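Local coordinates for protein carboxypeptidase D (Drosophila melanogaster, PDB 3MN8) that removes C-terminal arginine or lysine from peptides and proteins as a zinc metallocarboxypeptidase, processing growth factors, peptide hormones and neuropeptides, at residues Tyr117-Gly120 / Asn121-Arg124; Ser86-Leu89 / Leu90-Pro93; Ser42-Gln45 / Leu46-Phe50; Val202-Ile205 / Val206-Pro209; Leu110-Tyr113 / Met114-Leu118. All coordinates share one frame; numbering follows the deposited sequence.

In the fold
All five contacts are local, each within one continuous piece of the M14 carboxypeptidase domain, and they follow along the chain as contacts 3, 2, 5, 1 and 4. Contacts 5 and 1 share Tyr-117 and Leu-118 on helix 106-121, with centres about 10 Å apart. Contact 3, on helix 43-56, packs against contact 5, centres about 13 Å apart. Contacts 2 and 4 lead into neighbouring parallel strands of the eight-stranded mixed sheet, 93-97 and 212-217, and touch where Pro-93 meets Pro-209. The zinc ligand His-217 ends the second of these strands. Contact 2 also faces the transthyretin-like domain, thereby joining the catalytic unit to its C-terminal partner.

Contact 1. Residues Tyr117-Gly120 / Asn121-Arg124; sequences YLLG and NHER
Asn-121 lays its carboxamide beside the ring of Tyr-117, the two side chains crossing at about a right angle with their planes 31° apart. The ring atom CD1 of Tyr-117 lies 3.9 Å from ND2 of Asn-121. This is the C-terminal turn of helix 106-121, where side chains add donors to the last carbonyls of the helix. The amide is fixed by a bond from Asn-121 ND2 to Tyr-117 O (3.0 Å), which lies in both the carbonyl plane and the amide plane and uses a carbonyl lone pair. Asn-121 OD1 is held by the backbone N of Asp-31, and Tyr-117 OH bonds Glu-30, so both side chains also tie the helix end to the N-terminal segment.

One turn is closed through the backbone, His-122 N donating to Leu-118 O at 2.8 Å; Asn-121 N adds a weak bond to the same oxygen. With its first torsion at 89°, His-122 has CG between its own N and carbonyl carbon, which folds the imidazole back over the turn. ND1 of His-122 then donates to Leu-119 O at 2.8 Å, somewhat tilted from both the ring plane and the carbonyl plane. Leu-128 and Val-132 of helix 126-134, which carries the glycosylated Asn-133, pack on Asn-121 and His-122 respectively. At the outer side, the aliphatic CD of Arg-124 rests 3.2 Å from Gly-120 O.

Contact 2. Residues Ser86-Leu89 / Leu90-Pro93; sequences SRNL and LTPP
Thr-91 O is gripped by the guanidinium of Arg-87: NE donates at 2.6 Å, and NH2 of Arg-87 adds a weak bond to the same Thr-91 O at 3.3 Å. The NE bond is almost straight, with an N-H...O angle of 174°, and the oxygen lies in the guanidinium plane at its edge. The grip closes over a type II beta turn from Asn-88 to Thr-91, in the loop that feeds strand 93-97 of the catalytic domain's central sheet. The turn's own bond runs from Thr-91 N to Asn-88 O (2.8 Å), and Leu-90 takes the left-handed backbone conformation (phi 70°) that a type II turn requires at its third residue.

A bend at the third torsion of Arg-87 (chi3 81°) turns NE and the guanidinium onto Thr-91 O; CD of Arg-87, at the bend, lies 3.9 Å from CG of Pro-93. NH2 of Arg-87 also forms a salt bridge with Glu-373, whose carboxylate takes the backbone N of Leu-90 as well, while Leu-90 O accepts from Lys-340 and Trp-375. All three partners belong to the transthyretin-like domain, so the turn serves as a docking point between the two domains. Within the turn, Leu-89 CG lies 4.2 Å from Leu-90 CG, an apolar side-chain contact. Across its mouth, Asn-88 CB lies 3.5 Å from Thr-91 OG1.

Contact 3. Residues Ser42-Gln45 / Leu46-Phe50; sequences SQEQ and LEDLF
Ser-42 O receives Leu-46 N at 2.8 Å, the first turn of the helical bonding, and Glu-47 N follows onto Gln-43 O at 3.1 Å. Ser-42 caps the start with its side chain too, Ser-42 OG accepting from Gln-45 N at 3.0 Å. One turn along, Gln-43 NE2 donates to Glu-47 OE2 at 3.3 Å; a bend at the second torsion of Gln-43 (61°) brings its amide there. The oxygen lies in the amide plane but is met from above the carboxylate, the two planes standing 85° apart.

These bonds mark the N-terminus of helix 43-56, an outer helix of the carboxypeptidase domain, with Ser-42 as its N-cap. Asn-74 makes weak bonds to both Gln-43 and Glu-47. An alanine in place of Glu-47 would probably leave the Gln-43 amide without its carboxylate mate and freer to turn. Glu-44 OE2 and Asp-48 OD2 lie 3.3 Å apart, a like-charge approach that the helix N-terminus probably softens.

On the buried side, Leu-46 CD1 sits over the centre of the Phe-50 ring, 3.7 Å above its plane; Pro-141 packs against both, and Leu-78 of strand 74-80 against Phe-50.

Contact 4. Residues Val202-Ile205 / Val206-Pro209; sequences VNWI and VSKP
Ser-207 turns its hydroxyl back onto the helix it has just left, Ser-207 OG donating to Trp-204 O at 2.7 Å. The torsion responsible is chi1 of 85°, which places OG between the serine's backbone N and carbonyl carbon. Two donors from one residue converge on this carbonyl. OG comes in the carbonyl plane on a lone pair, whereas Ser-207 N, 2.8 Å from Trp-204 O, lies 60° out of that plane. The hydroxyl therefore uses a lone-pair direction that the tight backbone turn does not.

Trp-204 has CG anti to its own N (chi1 -168°), and its CD1 lies 3.8 Å from Ser-207 OG, in an oblique approach. Val-206 places one methyl, CG2, in the groove beside the preceding turn, 3.3 Å from Val-202 O and 3.4 Å from Asn-203 O. Val-206 N makes the last regular helical bond here, to Val-202 O at 3.2 Å. Lys-208 extends fully beyond CB, and its NZ finds Tyr-138 OH on strand 136-140.

The turn links helix 196-205 to strand 212-217, whose end carries the zinc ligand His-217. Trp-204 meets Phe-210 in a T-shaped stack and packs on Lys-95 of strand 93-97. Ile-205 also touches Lys-95, and with Val-202 it reaches Phe-292 of helix 289-296; helix 196-205 is thus fastened to the sheet and to a neighbouring helix.

Contact 5. Residues Leu110-Tyr113 / Met114-Leu118; sequences LLVY and MAQYL
Val-112 O is shared by backbone and side chain of Gln-116: NE2 donates at 3.2 Å, while Gln-116 N makes only a weak, long bond to Val-112 O at 3.5 Å. NE2 stands 63° above the carbonyl plane, off the lone pairs, yet the oxygen lies in the amide plane and the bond is nearly straight at 172°. Regular backbone bonds carry the rest of this stretch of helix 106-121, such as Met-114 N to Leu-110 O (2.8 Å) and Tyr-117 N to Tyr-113 O (2.8 Å).

Packing adds to the polar grip. Val-112 and Gln-116 run side by side, pointing the same way, with CG1 of Val-112 3.4 Å from NE2 of Gln-116. Gln-116 NE2 also sits at the edge of the Tyr-113 ring, 4.3 Å from Tyr-113 CD2. A leucine in place of Gln-116 would probably cost the Val-112 carbonyl its stronger donor, leaving it to the weak backbone bond.

Elsewhere the packing is largely apolar: Met-114, on Leu-329 of helix 317-333 and Leu-139 of strand 136-140, sets the helix between that helix and the sheet, and Leu-111 meets the loop residue Ala-98. The Gln-116 amide is thus folded back along its own helix, adding a second donor to a carbonyl whose backbone bond is weak.

Contact 1. Residues Tyr117-Gly120 / Asn121-Arg124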
# COMPACT_ATOMS: atom_id res chain seq x y z
N TYR A 117 17.64 2.52 0.16
CA TYR A 117 18.01 1.12 -0.01
C TYR A 117 17.80 0.61 -1.44
O TYR A 117 18.72 0.11 -2.09
CB TYR A 117 17.22 0.24 0.96
CG TYR A 117 17.59 -1.22 0.90
CD1 TYR A 117 18.69 -1.70 1.59
CD2 TYR A 117 16.86 -2.11 0.14
CE1 TYR A 117 19.05 -3.03 1.54
CE2 TYR A 117 17.20 -3.46 0.07
CZ TYR A 117 18.30 -3.91 0.77
OH TYR A 117 18.66 -5.23 0.71
N LEU A 118 16.58 0.75 -1.93
CA LEU A 118 16.27 0.34 -3.28
C LEU A 118 17.17 1.01 -4.30
O LEU A 118 17.80 0.34 -5.11
CB LEU A 118 14.80 0.64 -3.61
CG LEU A 118 13.84 -0.35 -2.96
CD1 LEU A 118 12.40 0.02 -3.25
CD2 LEU A 118 14.16 -1.77 -3.45
N LEU A 119 17.21 2.33 -4.27
CA LEU A 119 17.98 3.05 -5.27
C LEU A 119 19.45 2.68 -5.25
O LEU A 119 20.00 2.28 -6.27
CB LEU A 119 17.80 4.56 -5.11
CG LEU A 119 16.50 5.06 -5.72
CD1 LEU A 119 16.29 6.54 -5.40
CD2 LEU A 119 16.50 4.79 -7.23
N GLY A 120 20.07 2.80 -4.07
CA GLY A 120 21.50 2.59 -3.94
C GLY A 120 21.95 1.14 -4.08
O GLY A 120 23.15 0.85 -4.12
N ASN A 121 20.99 0.22 -4.16
CA ASN A 121 21.33 -1.19 -4.28
C ASN A 121 20.79 -1.90 -5.52
O ASN A 121 21.32 -2.95 -5.90
CB ASN A 121 20.90 -1.94 -3.03
CG ASN A 121 21.82 -1.66 -1.87
OD1 ASN A 121 22.86 -2.30 -1.71
ND2 ASN A 121 21.44 -0.69 -1.04
N HIS A 122 19.77 -1.32 -6.15
CA HIS A 122 19.08 -1.96 -7.28
C HIS A 122 19.99 -2.39 -8.45
O HIS A 122 19.68 -3.37 -9.15
CB HIS A 122 17.94 -1.07 -7.81
CG HIS A 122 18.36 -0.10 -8.86
ND1 HIS A 122 18.79 1.18 -8.57
CD2 HIS A 122 18.42 -0.22 -10.21
CE1 HIS A 122 19.10 1.81 -9.69
NE2 HIS A 122 18.89 0.98 -10.70
N GLU A 123 21.08 -1.68 -8.68
CA GLU A 123 22.01 -2.12 -9.73
C GLU A 123 23.01 -3.16 -9.24
O GLU A 123 23.58 -3.90 -10.04
CB GLU A 123 22.73 -0.93 -10.36
CG GLU A 123 21.83 -0.03 -11.20
CD GLU A 123 22.60 0.86 -12.17
OE1 GLU A 123 23.80 1.11 -11.93
OE2 GLU A 123 22.01 1.30 -13.18
N ARG A 124 23.21 -3.23 -7.92
CA ARG A 124 24.20 -4.14 -7.34
C ARG A 124 23.58 -5.48 -6.97
O ARG A 124 24.20 -6.53 -7.14
CB ARG A 124 24.88 -3.55 -6.09
CG ARG A 124 24.35 -2.20 -5.59
CD ARG A 124 24.80 -1.93 -4.15
NE ARG A 124 26.16 -2.38 -3.88
CZ ARG A 124 27.21 -1.57 -3.73
NH1 ARG A 124 27.06 -0.25 -3.81
NH2 ARG A 124 28.42 -2.08 -3.49

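Contact 2. Residues Ser86-Leu89 / Leu90-Pro93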
# COMPACT_ATOMS: atom_id res chain seq x y z
N SER A 86 7.60 7.08 -17.98
CA SER A 86 6.27 6.49 -18.12
C SER A 86 6.10 5.32 -17.15
O SER A 86 6.77 5.23 -16.12
CB SER A 86 6.04 6.01 -19.55
OG SER A 86 6.10 7.08 -20.49
N ARG A 87 5.16 4.44 -17.48
CA ARG A 87 5.02 3.17 -16.78
C ARG A 87 4.93 2.12 -17.87
O ARG A 87 4.05 2.18 -18.72
CB ARG A 87 3.74 3.16 -15.93
CG ARG A 87 3.85 2.36 -14.64
CD ARG A 87 2.50 2.13 -14.00
NE ARG A 87 1.81 1.01 -14.63
CZ ARG A 87 0.82 1.14 -15.51
NH1 ARG A 87 0.39 2.34 -15.87
NH2 ARG A 87 0.27 0.06 -16.02
N ASN A 88 5.85 1.16 -17.87
CA ASN A 88 5.81 0.11 -18.88
C ASN A 88 4.50 -0.66 -18.80
O ASN A 88 4.01 -0.99 -17.71
CB ASN A 88 6.99 -0.83 -18.73
CG ASN A 88 8.32 -0.12 -18.88
OD1 ASN A 88 9.16 -0.15 -17.98
ND2 ASN A 88 8.50 0.54 -20.02
N LEU A 89 3.92 -0.93 -19.96
CA LEU A 89 2.67 -1.65 -20.00
C LEU A 89 2.74 -2.85 -19.06
O LEU A 89 3.72 -3.59 -19.05
CB LEU A 89 2.38 -2.12 -21.43
CG LEU A 89 0.93 -2.50 -21.71
CD1 LEU A 89 0.09 -1.24 -21.78
CD2 LEU A 89 0.82 -3.29 -23.00
N LEU A 90 1.70 -3.01 -18.25
CA LEU A 90 1.56 -4.17 -17.38
C LEU A 90 2.55 -4.21 -16.22
O LEU A 90 2.64 -5.21 -15.52
CB LEU A 90 1.60 -5.47 -18.18
CG LEU A 90 0.34 -5.69 -19.03
CD1 LEU A 90 0.40 -6.96 -19.87
CD2 LEU A 90 -0.88 -5.70 -18.12
N THR A 91 3.29 -3.13 -16.02
CA THR A 91 4.02 -2.96 -14.77
C THR A 91 3.06 -2.44 -13.71
O THR A 91 2.39 -1.43 -13.94
CB THR A 91 5.20 -1.98 -14.87
OG1 THR A 91 6.20 -2.51 -15.74
CG2 THR A 91 5.80 -1.77 -13.49
N PRO A 92 3.00 -3.15 -12.56
CA PRO A 92 2.13 -2.83 -11.42
C PRO A 92 2.58 -1.58 -10.68
O PRO A 92 3.71 -1.52 -10.19
CB PRO A 92 2.29 -4.04 -10.49
CG PRO A 92 2.98 -5.10 -11.32
CD PRO A 92 3.78 -4.38 -12.34
N PRO A 93 1.69 -0.58 -10.58
CA PRO A 93 1.96 0.53 -9.67
C PRO A 93 1.59 0.09 -8.26
O PRO A 93 0.61 -0.61 -8.04
CB PRO A 93 1.02 1.65 -10.16
CG PRO A 93 0.06 1.01 -11.11
CD PRO A 93 0.37 -0.48 -11.21

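Contact 3. Residues Ser42-Gln45 / Leu46-Phe50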
# COMPACT_ATOMS: atom_id res chain seq x y z
N SER A 42 13.34 15.20 9.53
CA SER A 42 12.34 16.26 9.63
C SER A 42 11.69 16.49 8.28
O SER A 42 12.11 15.93 7.27
CB SER A 42 12.98 17.56 10.12
OG SER A 42 13.82 18.13 9.13
N GLN A 43 10.65 17.32 8.25
CA GLN A 43 10.06 17.72 6.98
C GLN A 43 11.14 18.25 6.04
O GLN A 43 11.24 17.80 4.91
CB GLN A 43 8.99 18.78 7.19
CG GLN A 43 8.23 19.14 5.93
CD GLN A 43 7.48 17.96 5.34
OE1 GLN A 43 7.09 17.02 6.04
NE2 GLN A 43 7.26 18.00 4.02
N GLU A 44 11.96 19.20 6.51
CA GLU A 44 13.02 19.73 5.65
C GLU A 44 13.98 18.62 5.22
O GLU A 44 14.36 18.53 4.06
CB GLU A 44 13.80 20.86 6.32
CG GLU A 44 14.74 21.59 5.35
CD GLU A 44 15.97 22.20 6.02
OE1 GLU A 44 16.04 22.20 7.27
OE2 GLU A 44 16.87 22.67 5.28
N GLN A 45 14.37 17.76 6.16
CA GLN A 45 15.31 16.69 5.86
C GLN A 45 14.76 15.71 4.83
O GLN A 45 15.51 15.13 4.05
CB GLN A 45 15.72 15.95 7.13
CG GLN A 45 16.60 16.81 8.03
CD GLN A 45 17.44 16.00 8.98
OE1 GLN A 45 16.92 15.29 9.83
NE2 GLN A 45 18.76 16.10 8.83
N LEU A 46 13.44 15.54 4.84
CA LEU A 46 12.76 14.64 3.91
C LEU A 46 12.70 15.20 2.47
O LEU A 46 13.04 14.51 1.52
CB LEU A 46 11.36 14.32 4.42
CG LEU A 46 10.42 13.60 3.45
CD1 LEU A 46 11.07 12.30 2.97
CD2 LEU A 46 9.07 13.33 4.11
N GLU A 47 12.25 16.44 2.34
CA GLU A 47 12.19 17.10 1.04
C GLU A 47 13.59 17.13 0.44
O GLU A 47 13.77 16.82 -0.74
CB GLU A 47 11.63 18.52 1.19
CG GLU A 47 10.16 18.56 1.61
CD GLU A 47 9.68 19.97 1.94
OE1 GLU A 47 10.54 20.83 2.21
OE2 GLU A 47 8.46 20.21 1.93
N ASP A 48 14.57 17.48 1.27
CA ASP A 48 15.96 17.54 0.85
C ASP A 48 16.45 16.20 0.32
O ASP A 48 17.12 16.14 -0.72
CB ASP A 48 16.86 18.05 1.98
CG ASP A 48 16.65 19.53 2.30
OD1 ASP A 48 16.11 20.26 1.44
OD2 ASP A 48 17.03 19.96 3.41
N LEU A 49 16.11 15.11 1.01
CA LEU A 49 16.61 13.80 0.60
C LEU A 49 15.96 13.30 -0.68
O LEU A 49 16.61 12.63 -1.51
CB LEU A 49 16.44 12.77 1.72
CG LEU A 49 17.18 11.46 1.42
CD1 LEU A 49 17.78 10.88 2.69
CD2 LEU A 49 16.26 10.47 0.74
N PHE A 50 14.67 13.62 -0.85
CA PHE A 50 13.92 13.24 -2.04
C PHE A 50 14.38 13.97 -3.28
O PHE A 50 14.34 13.42 -4.38
CB PHE A 50 12.43 13.49 -1.83
CG PHE A 50 11.72 12.32 -1.21
CD1 PHE A 50 12.43 11.26 -0.68
CD2 PHE A 50 10.33 12.29 -1.17
CE1 PHE A 50 11.77 10.19 -0.11
CE2 PHE A 50 9.66 11.22 -0.61
CZ PHE A 50 10.38 10.17 -0.08

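Contact 4. Residues Val202-Ile205 / Val206-Pro209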
# COMPACT_ATOMS: atom_id res chain seq x y z
N VAL A 202 -6.99 10.90 -1.42
CA VAL A 202 -8.14 10.41 -2.15
C VAL A 202 -7.87 10.60 -3.64
O VAL A 202 -7.96 9.65 -4.41
CB VAL A 202 -9.41 11.16 -1.76
CG1 VAL A 202 -10.51 10.90 -2.79
CG2 VAL A 202 -9.85 10.75 -0.35
N ASN A 203 -7.52 11.82 -4.01
CA ASN A 203 -7.29 12.19 -5.40
C ASN A 203 -6.24 11.32 -6.02
O ASN A 203 -6.34 10.90 -7.17
CB ASN A 203 -6.79 13.64 -5.48
CG ASN A 203 -7.91 14.63 -5.60
OD1 ASN A 203 -9.08 14.32 -5.32
ND2 ASN A 203 -7.57 15.84 -6.01
N TRP A 204 -5.20 11.07 -5.23
CA TRP A 204 -4.07 10.30 -5.70
C TRP A 204 -4.48 8.86 -5.93
O TRP A 204 -4.27 8.30 -7.01
CB TRP A 204 -2.95 10.39 -4.67
CG TRP A 204 -1.65 9.87 -5.16
CD1 TRP A 204 -1.05 10.17 -6.35
CD2 TRP A 204 -0.77 8.97 -4.48
NE1 TRP A 204 0.15 9.49 -6.46
CE2 TRP A 204 0.35 8.75 -5.32
CE3 TRP A 204 -0.81 8.32 -3.24
CZ2 TRP A 204 1.40 7.91 -4.96
CZ3 TRP A 204 0.23 7.49 -2.89
CH2 TRP A 204 1.32 7.29 -3.74
N ILE A 205 -5.09 8.28 -4.91
CA ILE A 205 -5.45 6.86 -4.94
C ILE A 205 -6.29 6.49 -6.17
O ILE A 205 -6.11 5.42 -6.76
CB ILE A 205 -6.15 6.42 -3.61
CG1 ILE A 205 -5.19 6.59 -2.42
CG2 ILE A 205 -6.62 4.99 -3.67
CD1 ILE A 205 -5.88 6.58 -1.07
N VAL A 206 -7.20 7.39 -6.56
CA VAL A 206 -8.08 7.13 -7.71
C VAL A 206 -7.46 7.61 -9.02
O VAL A 206 -8.03 7.41 -10.10
CB VAL A 206 -9.47 7.80 -7.53
CG1 VAL A 206 -10.21 7.21 -6.33
CG2 VAL A 206 -9.32 9.31 -7.38
N SER A 207 -6.28 8.21 -8.93
CA SER A 207 -5.64 8.82 -10.10
C SER A 207 -4.83 7.81 -10.91
O SER A 207 -4.51 8.04 -12.08
CB SER A 207 -4.77 10.01 -9.68
OG SER A 207 -3.47 9.61 -9.28
N LYS A 208 -4.50 6.69 -10.29
CA LYS A 208 -3.73 5.64 -10.94
C LYS A 208 -4.25 4.27 -10.52
O LYS A 208 -4.79 4.10 -9.44
CB LYS A 208 -2.25 5.74 -10.56
CG LYS A 208 -1.61 7.05 -10.95
CD LYS A 208 -0.11 7.07 -10.74
CE LYS A 208 0.47 8.29 -11.47
NZ LYS A 208 1.95 8.48 -11.39
N PRO A 209 -4.05 3.28 -11.38
CA PRO A 209 -4.55 1.93 -11.14
C PRO A 209 -3.65 1.16 -10.16
O PRO A 209 -3.10 0.10 -10.50
CB PRO A 209 -4.46 1.29 -12.52
CG PRO A 209 -3.26 1.97 -13.13
CD PRO A 209 -3.38 3.39 -12.69

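Contact 5. Residues Leu110-Tyr113 / Met114-Leu118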
# COMPACT_ATOMS: atom_id res chain seq x y z
N LEU A 110 11.20 3.89 8.18
CA LEU A 110 11.39 2.69 7.36
C LEU A 110 11.24 2.96 5.86
O LEU A 110 11.93 2.36 5.03
CB LEU A 110 10.43 1.58 7.79
CG LEU A 110 10.73 0.92 9.14
CD1 LEU A 110 9.77 -0.23 9.35
CD2 LEU A 110 12.14 0.41 9.19
N LEU A 111 10.33 3.86 5.51
CA LEU A 111 10.12 4.19 4.11
C LEU A 111 11.25 5.07 3.62
O LEU A 111 11.64 5.00 2.46
CB LEU A 111 8.78 4.88 3.90
CG LEU A 111 7.58 3.94 3.98
CD1 LEU A 111 6.28 4.67 3.65
CD2 LEU A 111 7.82 2.79 3.01
N VAL A 112 11.77 5.92 4.49
CA VAL A 112 12.90 6.75 4.14
C VAL A 112 14.08 5.84 3.85
O VAL A 112 14.77 5.99 2.85
CB VAL A 112 13.23 7.72 5.27
CG1 VAL A 112 14.66 8.20 5.15
CG2 VAL A 112 12.24 8.89 5.26
N TYR A 113 14.28 4.87 4.74
CA TYR A 113 15.28 3.81 4.53
C TYR A 113 15.09 3.00 3.23
O TYR A 113 16.04 2.77 2.49
CB TYR A 113 15.27 2.85 5.73
CG TYR A 113 15.78 3.45 7.02
CD1 TYR A 113 15.45 2.88 8.25
CD2 TYR A 113 16.60 4.57 7.02
CE1 TYR A 113 15.92 3.42 9.45
CE2 TYR A 113 17.08 5.12 8.20
CZ TYR A 113 16.73 4.54 9.41
OH TYR A 113 17.20 5.07 10.58
N MET A 114 13.86 2.56 2.96
CA MET A 114 13.60 1.80 1.75
C MET A 114 14.03 2.56 0.49
O MET A 114 14.76 2.02 -0.33
CB MET A 114 12.11 1.40 1.67
CG MET A 114 11.72 0.61 0.41
SD MET A 114 12.52 -1.02 0.24
CE MET A 114 12.05 -1.73 1.82
N ALA A 115 13.59 3.81 0.35
CA ALA A 115 13.92 4.65 -0.79
C ALA A 115 15.41 4.57 -1.11
O ALA A 115 15.81 4.17 -2.20
CB ALA A 115 13.53 6.10 -0.50
N GLN A 116 16.22 4.97 -0.14
CA GLN A 116 17.66 4.91 -0.29
C GLN A 116 18.12 3.49 -0.62
O GLN A 116 18.88 3.28 -1.57
CB GLN A 116 18.32 5.38 0.99
CG GLN A 116 18.04 6.84 1.35
CD GLN A 116 18.50 7.19 2.77
OE1 GLN A 116 19.68 7.52 3.00
NE2 GLN A 116 17.59 7.09 3.73
N TYR A 117 17.64 2.52 0.16
CA TYR A 117 18.01 1.12 -0.01
C TYR A 117 17.80 0.61 -1.44
O TYR A 117 18.72 0.11 -2.09
CB TYR A 117 17.22 0.24 0.96
CG TYR A 117 17.59 -1.22 0.90
CD1 TYR A 117 18.69 -1.70 1.59
CD2 TYR A 117 16.86 -2.11 0.14
CE1 TYR A 117 19.05 -3.03 1.54
CE2 TYR A 117 17.20 -3.46 0.07
CZ TYR A 117 18.30 -3.91 0.77
OH TYR A 117 18.66 -5.23 0.71
N LEU A 118 16.58 0.75 -1.93
CA LEU A 118 16.27 0.34 -3.28
C LEU A 118 17.17 1.01 -4.30
O LEU A 118 17.80 0.34 -5.11
CB LEU A 118 14.80 0.64 -3.61
CG LEU A 118 13.84 -0.35 -2.96
CD1 LEU A 118 12.40 0.02 -3.25
CD2 LEU A 118 14.16 -1.77 -3.45